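Local structure of multiheme cytochrome cf (Carboxydothermus ferrireducens DSM 11255, 6QVM) at residues P332-V335 and Y340-L343; C314-V319 and N326-T331; K29-N34 and K89-D94; S231-S236 and A359-T364. The protein probably conducts electrons through its eleven c-type hemes out of the cell's S-layer to insoluble extracellular Fe(III). One frame throughout, in Å; residues are numbered along the deposited sequence.

Contact 1. Residues P332-V335 and Y340-L343; sequences PYSV and YKEL. With NGA (2-acetamido-2-deoxy-beta-D-galactopyranose), chain B.
Ser334 and Lys341 face each other as the hydrogen-bonded pair of a two-stranded antiparallel hairpin. Lys341 N gives Ser334 O an almost straight bond (2.7 Å, 177° at the hydrogen), and Ser334 N returns one to Lys341 O at 3.0 Å, in the carbonyl plane. Leu343 N reaches Pro332 O at 2.9 Å from above the plane of that carbonyl; a proline serves, only its oxygen being needed. The face bearing Tyr333, Val335 and Tyr340 is closely packed. The tyrosines lie side by side, Tyr340 turning its edge to the face of Tyr333 in an offset edge-to-face pair with planes at 75°, and Tyr340 CD1 lies 4.0 Å from Val335 CB. Tyrosine suits both roles at position 340, since its ring packs while its OH is bonded to NGA C1 (1.4 Å), an O-linked sugar. The face of Ser334 and Lys341 is looser: Ser334 OG meets Lys341 CB at 3.7 Å, and the extended lysine runs off into solvent. Leu343 CG, anti to its carbonyl carbon (chi1 -65°), carries CD1 over the Tyr333 backbone, 3.3 Å from Tyr333 O. An alanine at Leu343 would lack CG and both methyls and would probably open a gap over the Tyr333 carbonyl. Both tyrosine rings rest on Leu311 and Val312 of helix 310-313, and the Glu342 carboxylate is held by Tyr287 and by Tyr272 of strand 270-275.

Contact 2. Residues C314-V319 and N326-T331; sequences CAKCHV and NGITGT. With HEC (heme c), chain H.
Lys316 lays its side chain over the turn Gly327-Gly330 and ends on Ile328 O, which its NZ meets in a 2.8 Å hydrogen bond tilted 27° from the carbonyl plane. CG sits between the backbone N and the carbonyl carbon (chi1 62°) and the chain beyond is extended, so its methylenes pass the carbonyl oxygens of Gly327 and Gly330; Lys316 CG is 3.2 Å from Gly327 O. A longer backbone bond, 3.3 Å from Gly327 N to Lys316 O, joins the start of the turn to the same residue. Glycine fits position 327, where a side chain would strike the preceding carbonyl, and position 330, where one would press on Lys316 CB. Next comes the CXXCH motif: Cys314 SG and Cys317 SG make thioether bonds to heme CAB and CAC, and Cys317 SG also lies 3.7 Å from Gly327 C. His318 NE2 points at the iron in the ring plane but stands 2.9 Å away, too long for a normal iron-histidine bond, while Cys314 O lies 3.4 Å above the ring centre. Farther out, Tyr322 OH bonds both Lys316 O and Gly327 N, Trp310 meets the His318 ring, and a water joins Val319 O to Asn326 ND2, which also bonds Ala353 O. Lys316 CE packs on heme CMC at 3.6 Å; a positive charge near the heme edge would be expected to favour the reduced state.

Contact 3. Residues K29-N34 and K89-D94; sequences KDTGKN and KKLAVD. With HEC (heme c), chain E.
One edge of a heme c pocket near the N terminus is built where Thr31, at the end of helix 25-31, meets Leu91 from the loop after helix 79-86. The contact is apolar: Leu91 CD1 touches Thr31 CB at 3.9 Å and Lys33 CE at 4.0 Å, the side chains crossing obliquely. Leu91 CD2 and Thr31 CG2 both reach heme CBC, CG2 at 3.6 Å. Threonine suits this spot because both its branches touch heme CBC and each has a second task: CG2, anti to the carbonyl carbon, also meets Leu91, while OG1 bonds back to Tyr27 O. An alanine in place of Thr31 would drop both branches and would probably leave Tyr27 O without this mate and a gap between the helix end and the Leu91-heme CBC pair. Gly32, just past the helix, has positive phi (73°), easy for a residue without a side chain. Lys33 lays CB against heme CMC at 3.7 Å; the bend at its second torsion (-69°) then turns the chain so that CE meets Leu91 CD1, and the ammonium group goes to the rings of Tyr37 and Tyr97 in cation-pi contacts. At the propionate edge of the heme, Lys89 NZ lies 2.6 Å from O2D and also bonds Tyr27 OH. Phe84 of helix 79-86 supports Thr31, Lys89 and Leu91, and Val93 carries the loop onward to pack against helix 102-113.

Contact 4. Residues S231-S236 and A359-T364; sequences SCHGFS and ALHAAT. With HEC (heme c), chain G.
His233 and His361 meet through one iron atom, their NE2 atoms 3.9 Å apart on opposite faces of a heme c. The first segment leads up to this pair from Ser231, whose OG bonds Lys228 O within its own helix and Gln86 NE2 beyond it. Cys232 follows with a thioether bond from SG to heme CAC. His233 then places NE2 1.9 Å from the iron, and His361 NE2 matches it at 1.9 Å from the other face, giving bis-histidine ligation with imidazole planes only about 20° apart. Gly234, the first residue beyond the helix, has backbone angles at which a side chain would strike the carbonyl before it. Phe235 turns its ring edge to His233 O, meets His480 edge-to-face and touches a second heme. Across the iron, the His361 ring, its CG anti to the backbone N (chi1 166°), is helped to keep its rotation by a bond from ND1 to Asp366 O. One residue on, Ala362 is small enough to sit close to the porphyrin, CB 3.7 Å from heme CMC. Helix 226-233 thus lies on one side of the heme and helix 359-362 on the other, while Met85 and Gln86 of helix 79-86 pack against Cys232.

From the N terminus, contact 3 comes first, closing a loop of 54 residues between helix 25-31 and the loop after helix 79-86. Contact 4 opens only after it and closes a much larger loop of 122 residues by way of a shared iron. Contacts 2 and 1 follow one another within that larger loop, each closing a short loop, and no two contacts cross. These two touch: Pro332 CG packs on Ala315 CB, joining the glycosylated hairpin to the CXXCH segment. Contacts 3 and 4 have centres about 19 Å apart and do not touch, yet helix 79-86 packs against both, linking the N-terminal heme region to the heme held at contact 4.

Contact 1. Residues P332-V335 and Y340-L343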
# COMPACT_ATOMS: atom_id res chain seq x y z
N PRO A 332 -2.88 -20.49 -4.35
CA PRO A 332 -4.20 -19.88 -4.55
C PRO A 332 -5.27 -20.83 -5.08
O PRO A 332 -6.31 -20.34 -5.53
CB PRO A 332 -3.90 -18.79 -5.58
CG PRO A 332 -2.82 -19.39 -6.42
CD PRO A 332 -1.98 -20.25 -5.49
N TYR A 333 -5.05 -22.13 -5.04
CA TYR A 333 -5.97 -23.09 -5.63
C TYR A 333 -5.96 -24.37 -4.82
O TYR A 333 -5.09 -24.58 -3.96
CB TYR A 333 -5.60 -23.40 -7.08
CG TYR A 333 -4.26 -24.09 -7.16
CD1 TYR A 333 -3.08 -23.36 -7.18
CD2 TYR A 333 -4.16 -25.48 -7.17
CE1 TYR A 333 -1.85 -23.98 -7.23
CE2 TYR A 333 -2.93 -26.11 -7.22
CZ TYR A 333 -1.78 -25.36 -7.25
OH TYR A 333 -0.56 -25.98 -7.30
N SER A 334 -6.92 -25.23 -5.13
CA SER A 334 -6.84 -26.65 -4.82
C SER A 334 -7.28 -27.40 -6.07
O SER A 334 -8.05 -26.88 -6.89
CB SER A 334 -7.70 -27.03 -3.61
OG SER A 334 -9.08 -26.82 -3.87
N VAL A 335 -6.79 -28.63 -6.22
CA VAL A 335 -7.02 -29.42 -7.43
C VAL A 335 -7.82 -30.67 -7.05
O VAL A 335 -7.33 -31.53 -6.32
CB VAL A 335 -5.70 -29.80 -8.11
CG1 VAL A 335 -4.61 -30.06 -7.09
CG2 VAL A 335 -5.87 -31.01 -9.02
N TYR A 340 -9.61 -27.56 -11.23
CA TYR A 340 -9.05 -26.65 -10.24
C TYR A 340 -10.16 -25.85 -9.57
O TYR A 340 -11.15 -25.50 -10.21
CB TYR A 340 -8.03 -25.71 -10.88
CG TYR A 340 -6.81 -26.43 -11.43
CD1 TYR A 340 -5.72 -26.68 -10.62
CD2 TYR A 340 -6.76 -26.85 -12.75
CE1 TYR A 340 -4.60 -27.33 -11.10
CE2 TYR A 340 -5.64 -27.50 -13.25
CZ TYR A 340 -4.57 -27.75 -12.42
OH TYR A 340 -3.45 -28.41 -12.90
N LYS A 341 -10.01 -25.61 -8.27
CA LYS A 341 -10.88 -24.71 -7.54
C LYS A 341 -10.07 -23.49 -7.12
O LYS A 341 -9.00 -23.62 -6.52
CB LYS A 341 -11.49 -25.39 -6.31
CG LYS A 341 -12.67 -24.62 -5.73
CD LYS A 341 -12.97 -25.02 -4.29
CE LYS A 341 -14.09 -24.16 -3.72
NZ LYS A 341 -14.07 -24.12 -2.23
N GLU A 342 -10.58 -22.30 -7.44
CA GLU A 342 -9.92 -21.07 -7.06
C GLU A 342 -10.15 -20.80 -5.58
O GLU A 342 -11.30 -20.75 -5.13
CB GLU A 342 -10.44 -19.91 -7.91
CG GLU A 342 -10.30 -20.16 -9.40
CD GLU A 342 -10.88 -19.03 -10.24
OE1 GLU A 342 -10.94 -19.18 -11.48
OE2 GLU A 342 -11.28 -18.00 -9.66
N LEU A 343 -9.07 -20.63 -4.83
CA LEU A 343 -9.15 -20.34 -3.41
C LEU A 343 -9.02 -18.86 -3.09
O LEU A 343 -9.23 -18.48 -1.93
CB LEU A 343 -8.07 -21.13 -2.64
CG LEU A 343 -8.20 -22.65 -2.66
CD1 LEU A 343 -7.18 -23.31 -1.74
CD2 LEU A 343 -9.61 -23.08 -2.28
C1 NGA B . -2.69 -29.51 -12.57
C2 NGA B . -1.94 -30.31 -13.64
C3 NGA B . -0.67 -31.04 -13.22
C4 NGA B . 0.02 -30.25 -12.12
C5 NGA B . -0.92 -29.95 -10.96
C6 NGA B . -0.18 -29.18 -9.87
C7 NGA B . -3.68 -30.88 -15.17
C8 NGA B . -5.08 -31.40 -15.21
N2 NGA B . -2.91 -31.26 -14.16
O3 NGA B . 0.25 -31.18 -14.30
O4 NGA B . 0.50 -29.03 -12.64
O5 NGA B . -2.01 -29.16 -11.38
O6 NGA B . -0.88 -29.22 -8.65
O7 NGA B . -3.27 -30.10 -16.04

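Contact 2. Residues C314-V319 and N326-T331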
# COMPACT_ATOMS: atom_id res chain seq x y z
N CYS A 314 1.45 -18.78 -11.43
CA CYS A 314 1.56 -17.32 -11.47
C CYS A 314 0.62 -16.62 -10.50
O CYS A 314 0.97 -15.58 -9.94
CB CYS A 314 1.29 -16.79 -12.88
SG CYS A 314 2.08 -17.72 -14.22
N ALA A 315 -0.56 -17.21 -10.30
CA ALA A 315 -1.63 -16.51 -9.61
C ALA A 315 -1.24 -16.11 -8.19
O ALA A 315 -1.70 -15.08 -7.67
CB ALA A 315 -2.88 -17.38 -9.59
N LYS A 316 -0.35 -16.88 -7.56
CA LYS A 316 -0.02 -16.67 -6.16
C LYS A 316 0.55 -15.28 -5.89
O LYS A 316 0.50 -14.81 -4.75
CB LYS A 316 0.98 -17.73 -5.69
CG LYS A 316 2.30 -17.68 -6.44
CD LYS A 316 3.10 -18.95 -6.28
CE LYS A 316 4.54 -18.75 -6.70
NZ LYS A 316 5.33 -20.00 -6.51
N CYS A 317 1.09 -14.62 -6.91
CA CYS A 317 1.55 -13.24 -6.77
C CYS A 317 0.60 -12.25 -7.42
O CYS A 317 0.84 -11.04 -7.34
CB CYS A 317 2.96 -13.08 -7.35
SG CYS A 317 4.21 -14.11 -6.56
N HIS A 318 -0.48 -12.72 -8.04
CA HIS A 318 -1.37 -11.87 -8.81
C HIS A 318 -2.76 -11.74 -8.20
O HIS A 318 -3.58 -10.98 -8.72
CB HIS A 318 -1.49 -12.37 -10.26
CG HIS A 318 -0.19 -12.48 -10.99
ND1 HIS A 318 -0.08 -13.09 -12.22
CD2 HIS A 318 1.07 -12.08 -10.66
CE1 HIS A 318 1.18 -13.05 -12.62
NE2 HIS A 318 1.89 -12.44 -11.70
N VAL A 319 -3.04 -12.43 -7.10
CA VAL A 319 -4.36 -12.43 -6.49
C VAL A 319 -4.22 -12.31 -4.98
O VAL A 319 -3.13 -12.35 -4.41
CB VAL A 319 -5.18 -13.69 -6.86
CG1 VAL A 319 -5.35 -13.79 -8.38
CG2 VAL A 319 -4.52 -14.92 -6.30
N ASN A 326 0.87 -15.55 1.31
CA ASN A 326 0.76 -15.16 -0.08
C ASN A 326 2.14 -14.83 -0.64
O ASN A 326 3.13 -14.71 0.09
CB ASN A 326 -0.19 -13.96 -0.25
CG ASN A 326 0.26 -12.76 0.54
OD1 ASN A 326 0.77 -12.88 1.65
ND2 ASN A 326 0.07 -11.58 -0.04
N GLY A 327 2.19 -14.67 -1.95
CA GLY A 327 3.46 -14.43 -2.61
C GLY A 327 4.07 -15.69 -3.17
O GLY A 327 3.35 -16.59 -3.62
N ILE A 328 5.40 -15.78 -3.13
CA ILE A 328 6.11 -16.83 -3.86
C ILE A 328 5.88 -18.21 -3.24
O ILE A 328 6.01 -19.23 -3.93
CB ILE A 328 7.60 -16.47 -3.95
CG1 ILE A 328 8.32 -17.42 -4.91
CG2 ILE A 328 8.24 -16.48 -2.57
CD1 ILE A 328 9.53 -16.80 -5.56
N THR A 329 5.54 -18.27 -1.95
CA THR A 329 5.24 -19.54 -1.31
C THR A 329 3.74 -19.84 -1.26
O THR A 329 3.33 -20.77 -0.57
CB THR A 329 5.81 -19.58 0.11
OG1 THR A 329 5.09 -18.66 0.94
CG2 THR A 329 7.29 -19.22 0.11
N GLY A 330 2.93 -19.08 -2.00
CA GLY A 330 1.49 -19.16 -1.87
C GLY A 330 0.85 -20.23 -2.73
O GLY A 330 1.41 -20.68 -3.73
N THR A 331 -0.36 -20.62 -2.34
CA THR A 331 -1.14 -21.64 -3.04
C THR A 331 -2.56 -21.11 -3.21
O THR A 331 -3.40 -21.25 -2.30
CB THR A 331 -1.15 -22.96 -2.28
OG1 THR A 331 0.19 -23.30 -1.91
CG2 THR A 331 -1.73 -24.07 -3.15
FE HEC H . 4.58 -11.80 -12.71
CHA HEC H . 4.94 -8.42 -13.42
CHB HEC H . 3.36 -12.29 -15.89
CHC HEC H . 4.45 -15.19 -12.13
CHD HEC H . 5.37 -11.27 -9.43
NA HEC H . 4.22 -10.59 -14.35
C1A HEC H . 4.41 -9.22 -14.41
C2A HEC H . 3.98 -8.76 -15.72
C3A HEC H . 3.54 -9.82 -16.40
C4A HEC H . 3.69 -10.99 -15.56
CMA HEC H . 2.98 -9.80 -17.84
CAA HEC H . 4.04 -7.30 -16.21
CBA HEC H . 5.45 -7.07 -16.76
CGA HEC H . 5.57 -5.69 -17.37
O1A HEC H . 5.31 -4.68 -16.67
O2A HEC H . 5.95 -5.63 -18.57
NB HEC H . 3.98 -13.44 -13.78
C1B HEC H . 3.61 -13.41 -15.12
C2B HEC H . 3.50 -14.78 -15.57
C3B HEC H . 3.80 -15.59 -14.53
C4B HEC H . 4.10 -14.75 -13.39
CMB HEC H . 3.09 -15.18 -17.01
CAB HEC H . 3.82 -17.14 -14.51
CBB HEC H . 4.85 -17.72 -15.51
NC HEC H . 4.83 -13.00 -11.08
C1C HEC H . 4.76 -14.38 -11.06
C2C HEC H . 5.11 -14.84 -9.73
C3C HEC H . 5.37 -13.75 -8.97
C4C HEC H . 5.20 -12.58 -9.82
CMC HEC H . 5.14 -16.32 -9.28
CAC HEC H . 5.76 -13.70 -7.47
CBC HEC H . 7.14 -14.36 -7.25
ND HEC H . 5.05 -10.11 -11.60
C1D HEC H . 5.40 -10.17 -10.26
C2D HEC H . 5.82 -8.85 -9.84
C3D HEC H . 5.68 -7.95 -11.08
C4D HEC H . 5.20 -8.82 -12.13
CMD HEC H . 6.27 -8.49 -8.41
CAD HEC H . 5.99 -6.44 -11.22
CBD HEC H . 7.44 -6.16 -10.80
CGD HEC H . 8.39 -6.57 -11.89
O1D HEC H . 7.92 -6.79 -13.03
O2D HEC H . 9.61 -6.68 -11.62
O HOH W 1 3.80 -22.04 -4.11
O HOH W 2 -2.01 -11.59 -1.98

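Contact 3. Residues K29-N34 and K89-D94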
# COMPACT_ATOMS: atom_id res chain seq x y z
N LYS A 29 -21.27 14.22 20.72
CA LYS A 29 -21.98 15.49 20.64
C LYS A 29 -22.68 15.64 19.29
O LYS A 29 -23.87 15.98 19.24
CB LYS A 29 -21.02 16.65 20.89
CG LYS A 29 -20.69 16.85 22.36
CD LYS A 29 -19.25 17.30 22.54
CE LYS A 29 -18.74 16.93 23.92
NZ LYS A 29 -17.27 17.02 24.02
N ASP A 30 -21.96 15.40 18.20
CA ASP A 30 -22.52 15.58 16.86
C ASP A 30 -23.78 14.75 16.65
O ASP A 30 -24.71 15.19 15.97
CB ASP A 30 -21.48 15.23 15.80
CG ASP A 30 -20.20 16.04 15.94
OD1 ASP A 30 -20.25 17.15 16.50
OD2 ASP A 30 -19.14 15.57 15.48
N THR A 31 -23.83 13.56 17.24
CA THR A 31 -24.90 12.62 16.97
C THR A 31 -25.93 12.52 18.10
O THR A 31 -27.04 12.04 17.86
CB THR A 31 -24.32 11.22 16.71
OG1 THR A 31 -23.61 10.78 17.87
CG2 THR A 31 -23.38 11.27 15.52
N GLY A 32 -25.58 12.97 19.30
CA GLY A 32 -26.47 12.82 20.43
C GLY A 32 -26.58 11.41 20.96
O GLY A 32 -27.57 11.08 21.62
N LYS A 33 -25.59 10.56 20.69
CA LYS A 33 -25.65 9.15 21.01
C LYS A 33 -24.70 8.79 22.15
O LYS A 33 -23.66 9.44 22.34
CB LYS A 33 -25.31 8.30 19.78
CG LYS A 33 -26.31 8.40 18.65
CD LYS A 33 -27.63 7.76 19.02
CE LYS A 33 -28.69 8.08 17.98
NZ LYS A 33 -29.99 7.44 18.29
N ASN A 34 -25.07 7.76 22.90
CA ASN A 34 -24.19 7.22 23.93
C ASN A 34 -22.96 6.59 23.29
O ASN A 34 -22.98 6.14 22.14
CB ASN A 34 -24.92 6.17 24.76
CG ASN A 34 -25.76 6.78 25.86
OD1 ASN A 34 -26.00 7.99 25.87
ND2 ASN A 34 -26.19 5.95 26.80
N LYS A 89 -19.07 8.99 8.40
CA LYS A 89 -19.31 9.47 9.76
C LYS A 89 -20.64 10.23 9.84
O LYS A 89 -20.74 11.34 10.37
CB LYS A 89 -18.14 10.31 10.26
CG LYS A 89 -16.80 9.65 9.95
CD LYS A 89 -15.81 9.74 11.08
CE LYS A 89 -14.39 9.52 10.57
NZ LYS A 89 -13.53 8.82 11.56
N LYS A 90 -21.68 9.60 9.29
CA LYS A 90 -23.06 10.01 9.48
C LYS A 90 -23.86 8.78 9.91
O LYS A 90 -23.57 7.66 9.49
CB LYS A 90 -23.67 10.62 8.21
CG LYS A 90 -22.90 11.82 7.67
CD LYS A 90 -23.52 12.32 6.37
CE LYS A 90 -22.56 12.19 5.21
NZ LYS A 90 -22.81 10.97 4.40
N LEU A 91 -24.86 9.00 10.76
CA LEU A 91 -25.61 7.89 11.32
C LEU A 91 -26.39 7.16 10.23
O LEU A 91 -27.02 7.78 9.38
CB LEU A 91 -26.57 8.39 12.39
CG LEU A 91 -25.98 8.86 13.73
CD1 LEU A 91 -27.09 9.42 14.62
CD2 LEU A 91 -25.25 7.72 14.42
N ALA A 92 -26.33 5.83 10.26
CA ALA A 92 -27.21 5.04 9.41
C ALA A 92 -28.65 5.17 9.91
O ALA A 92 -28.92 5.62 11.02
CB ALA A 92 -26.78 3.58 9.41
N VAL A 93 -29.59 4.75 9.06
CA VAL A 93 -30.99 4.74 9.46
C VAL A 93 -31.19 3.69 10.54
O VAL A 93 -30.73 2.55 10.42
CB VAL A 93 -31.90 4.48 8.25
CG1 VAL A 93 -33.30 4.09 8.69
CG2 VAL A 93 -31.95 5.72 7.37
N ASP A 94 -31.89 4.07 11.61
CA ASP A 94 -32.12 3.20 12.76
C ASP A 94 -33.61 3.20 13.06
O ASP A 94 -34.17 4.22 13.47
CB ASP A 94 -31.31 3.67 13.97
CG ASP A 94 -31.31 2.67 15.11
OD1 ASP A 94 -32.18 1.77 15.14
OD2 ASP A 94 -30.43 2.79 16.00
FE HEC E . -16.01 7.05 19.61
CHA HEC E . -13.04 6.47 17.96
CHB HEC E . -14.31 7.37 22.56
CHC HEC E . -18.96 7.86 21.20
CHD HEC E . -17.80 6.40 16.70
NA HEC E . -14.05 6.95 20.15
C1A HEC E . -12.99 6.66 19.33
C2A HEC E . -11.78 6.60 20.13
C3A HEC E . -12.14 6.84 21.40
C4A HEC E . -13.57 7.06 21.44
CMA HEC E . -11.21 6.87 22.63
CAA HEC E . -10.37 6.29 19.58
CBA HEC E . -9.45 7.50 19.73
CGA HEC E . -9.73 8.51 18.65
O1A HEC E . -9.62 9.73 18.93
O2A HEC E . -10.07 8.09 17.51
NB HEC E . -16.54 7.52 21.52
C1B HEC E . -15.66 7.63 22.58
C2B HEC E . -16.42 8.08 23.73
C3B HEC E . -17.71 8.21 23.37
C4B HEC E . -17.81 7.87 21.96
CMB HEC E . -15.79 8.31 25.13
CAB HEC E . -18.89 8.65 24.26
CBB HEC E . -18.71 10.09 24.78
NC HEC E . -17.99 7.08 19.07
C1C HEC E . -19.04 7.49 19.87
C2C HEC E . -20.27 7.44 19.09
C3C HEC E . -19.94 7.09 17.83
C4C HEC E . -18.51 6.83 17.80
CMC HEC E . -21.65 7.88 19.62
CAC HEC E . -20.88 6.89 16.60
CBC HEC E . -21.70 8.15 16.23
ND HEC E . -15.50 6.52 17.64
C1D HEC E . -16.42 6.31 16.61
C2D HEC E . -15.70 5.98 15.41
C3D HEC E . -14.22 6.00 15.81
C4D HEC E . -14.19 6.35 17.21
CMD HEC E . -16.29 5.68 14.02
CAD HEC E . -12.99 5.74 14.92
CBD HEC E . -12.62 7.07 14.27
CGD HEC E . -11.38 6.94 13.43
O1D HEC E . -10.40 6.30 13.90
O2D HEC E . -11.37 7.48 12.30

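Contact 4. Residues S231-S236 and A359-T364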
# COMPACT_ATOMS: atom_id res chain seq x y z
N SER A 231 -14.28 1.74 2.20
CA SER A 231 -15.53 2.30 2.71
C SER A 231 -15.33 3.04 4.03
O SER A 231 -16.14 3.92 4.36
CB SER A 231 -16.58 1.20 2.86
OG SER A 231 -16.23 0.31 3.92
N CYS A 232 -14.30 2.70 4.80
CA CYS A 232 -13.95 3.43 6.02
C CYS A 232 -12.74 4.33 5.85
O CYS A 232 -12.76 5.47 6.32
CB CYS A 232 -13.69 2.46 7.18
SG CYS A 232 -15.17 1.82 8.01
N HIS A 233 -11.68 3.85 5.20
CA HIS A 233 -10.42 4.58 5.13
C HIS A 233 -10.32 5.53 3.95
O HIS A 233 -9.47 6.43 3.97
CB HIS A 233 -9.25 3.59 5.09
CG HIS A 233 -9.01 2.88 6.39
ND1 HIS A 233 -8.35 3.48 7.44
CD2 HIS A 233 -9.36 1.65 6.81
CE1 HIS A 233 -8.30 2.64 8.46
NE2 HIS A 233 -8.90 1.52 8.10
N GLY A 234 -11.13 5.36 2.92
CA GLY A 234 -11.00 6.18 1.72
C GLY A 234 -10.08 5.52 0.69
O GLY A 234 -10.48 4.55 0.07
N PHE A 235 -8.87 6.05 0.53
CA PHE A 235 -7.84 5.44 -0.31
C PHE A 235 -8.35 5.16 -1.72
O PHE A 235 -8.05 4.12 -2.32
CB PHE A 235 -7.30 4.15 0.33
CG PHE A 235 -6.37 4.38 1.49
CD1 PHE A 235 -6.81 4.99 2.66
CD2 PHE A 235 -5.04 3.97 1.43
CE1 PHE A 235 -5.96 5.19 3.73
CE2 PHE A 235 -4.18 4.18 2.49
CZ PHE A 235 -4.64 4.78 3.64
N SER A 236 -9.16 6.08 -2.25
CA SER A 236 -9.77 5.83 -3.55
C SER A 236 -8.74 5.84 -4.67
O SER A 236 -8.90 5.14 -5.67
CB SER A 236 -10.88 6.85 -3.83
OG SER A 236 -10.36 8.16 -3.93
N ALA A 359 -10.93 -9.07 7.57
CA ALA A 359 -12.37 -9.13 7.77
C ALA A 359 -12.73 -8.82 9.22
O ALA A 359 -13.65 -8.05 9.49
CB ALA A 359 -12.91 -10.50 7.36
N LEU A 360 -12.01 -9.43 10.16
CA LEU A 360 -12.27 -9.15 11.58
C LEU A 360 -11.99 -7.69 11.91
O LEU A 360 -12.73 -7.07 12.68
CB LEU A 360 -11.43 -10.07 12.46
CG LEU A 360 -11.56 -9.91 13.98
CD1 LEU A 360 -13.01 -10.05 14.42
CD2 LEU A 360 -10.69 -10.93 14.70
N HIS A 361 -10.92 -7.12 11.33
CA HIS A 361 -10.65 -5.70 11.52
C HIS A 361 -11.76 -4.84 10.92
O HIS A 361 -12.22 -3.88 11.54
CB HIS A 361 -9.30 -5.33 10.91
CG HIS A 361 -9.10 -3.86 10.76
ND1 HIS A 361 -8.87 -3.04 11.85
CD2 HIS A 361 -9.13 -3.06 9.68
CE1 HIS A 361 -8.73 -1.79 11.43
NE2 HIS A 361 -8.89 -1.77 10.11
N ALA A 362 -12.21 -5.20 9.71
CA ALA A 362 -13.22 -4.40 9.03
C ALA A 362 -14.56 -4.42 9.74
O ALA A 362 -15.38 -3.52 9.52
CB ALA A 362 -13.39 -4.90 7.59
N ALA A 363 -14.82 -5.42 10.58
CA ALA A 363 -16.07 -5.50 11.31
C ALA A 363 -16.01 -4.84 12.68
O ALA A 363 -17.04 -4.74 13.35
CB ALA A 363 -16.50 -6.97 11.47
N THR A 364 -14.83 -4.39 13.12
CA THR A 364 -14.67 -3.82 14.45
C THR A 364 -13.87 -2.52 14.48
O THR A 364 -13.98 -1.79 15.47
CB THR A 364 -13.99 -4.82 15.39
OG1 THR A 364 -12.65 -5.05 14.94
CG2 THR A 364 -14.75 -6.13 15.44
FE HEC G . -8.94 -0.08 9.18
CHA HEC G . -6.84 1.19 11.59
CHB HEC G . -6.21 -1.03 7.32
CHC HEC G . -11.01 -1.63 6.92
CHD HEC G . -11.68 1.36 10.67
NA HEC G . -6.92 0.07 9.39
C1A HEC G . -6.25 0.61 10.48
C2A HEC G . -4.83 0.48 10.25
C3A HEC G . -4.66 -0.13 9.07
C4A HEC G . -5.96 -0.39 8.51
CMA HEC G . -3.30 -0.48 8.42
CAA HEC G . -3.72 0.94 11.21
CBA HEC G . -3.48 -0.20 12.20
CGA HEC G . -2.41 0.19 13.20
O1A HEC G . -2.46 1.32 13.75
O2A HEC G . -1.50 -0.65 13.43
NB HEC G . -8.67 -1.09 7.41
C1B HEC G . -7.45 -1.51 6.92
C2B HEC G . -7.69 -2.54 5.92
C3B HEC G . -9.02 -2.69 5.80
C4B HEC G . -9.66 -1.79 6.74
CMB HEC G . -6.58 -3.25 5.11
CAB HEC G . -9.78 -3.66 4.86
CBB HEC G . -9.56 -5.12 5.31
NC HEC G . -10.95 -0.10 8.84
C1C HEC G . -11.61 -0.82 7.85
C2C HEC G . -13.04 -0.70 8.05
C3C HEC G . -13.24 0.19 9.04
C4C HEC G . -11.93 0.55 9.58
CMC HEC G . -14.10 -1.29 7.09
CAC HEC G . -14.60 0.71 9.57
CBC HEC G . -15.44 -0.44 10.15
ND HEC G . -9.21 1.10 10.86
C1D HEC G . -10.46 1.54 11.29
C2D HEC G . -10.27 2.28 12.52
C3D HEC G . -8.77 2.22 12.82
C4D HEC G . -8.18 1.47 11.73
CMD HEC G . -11.37 2.95 13.36
CAD HEC G . -8.06 2.85 14.04
CBD HEC G . -7.85 4.33 13.77
CGD HEC G . -6.89 4.47 12.61
O1D HEC G . -5.69 4.16 12.80
O2D HEC G . -7.33 4.90 11.51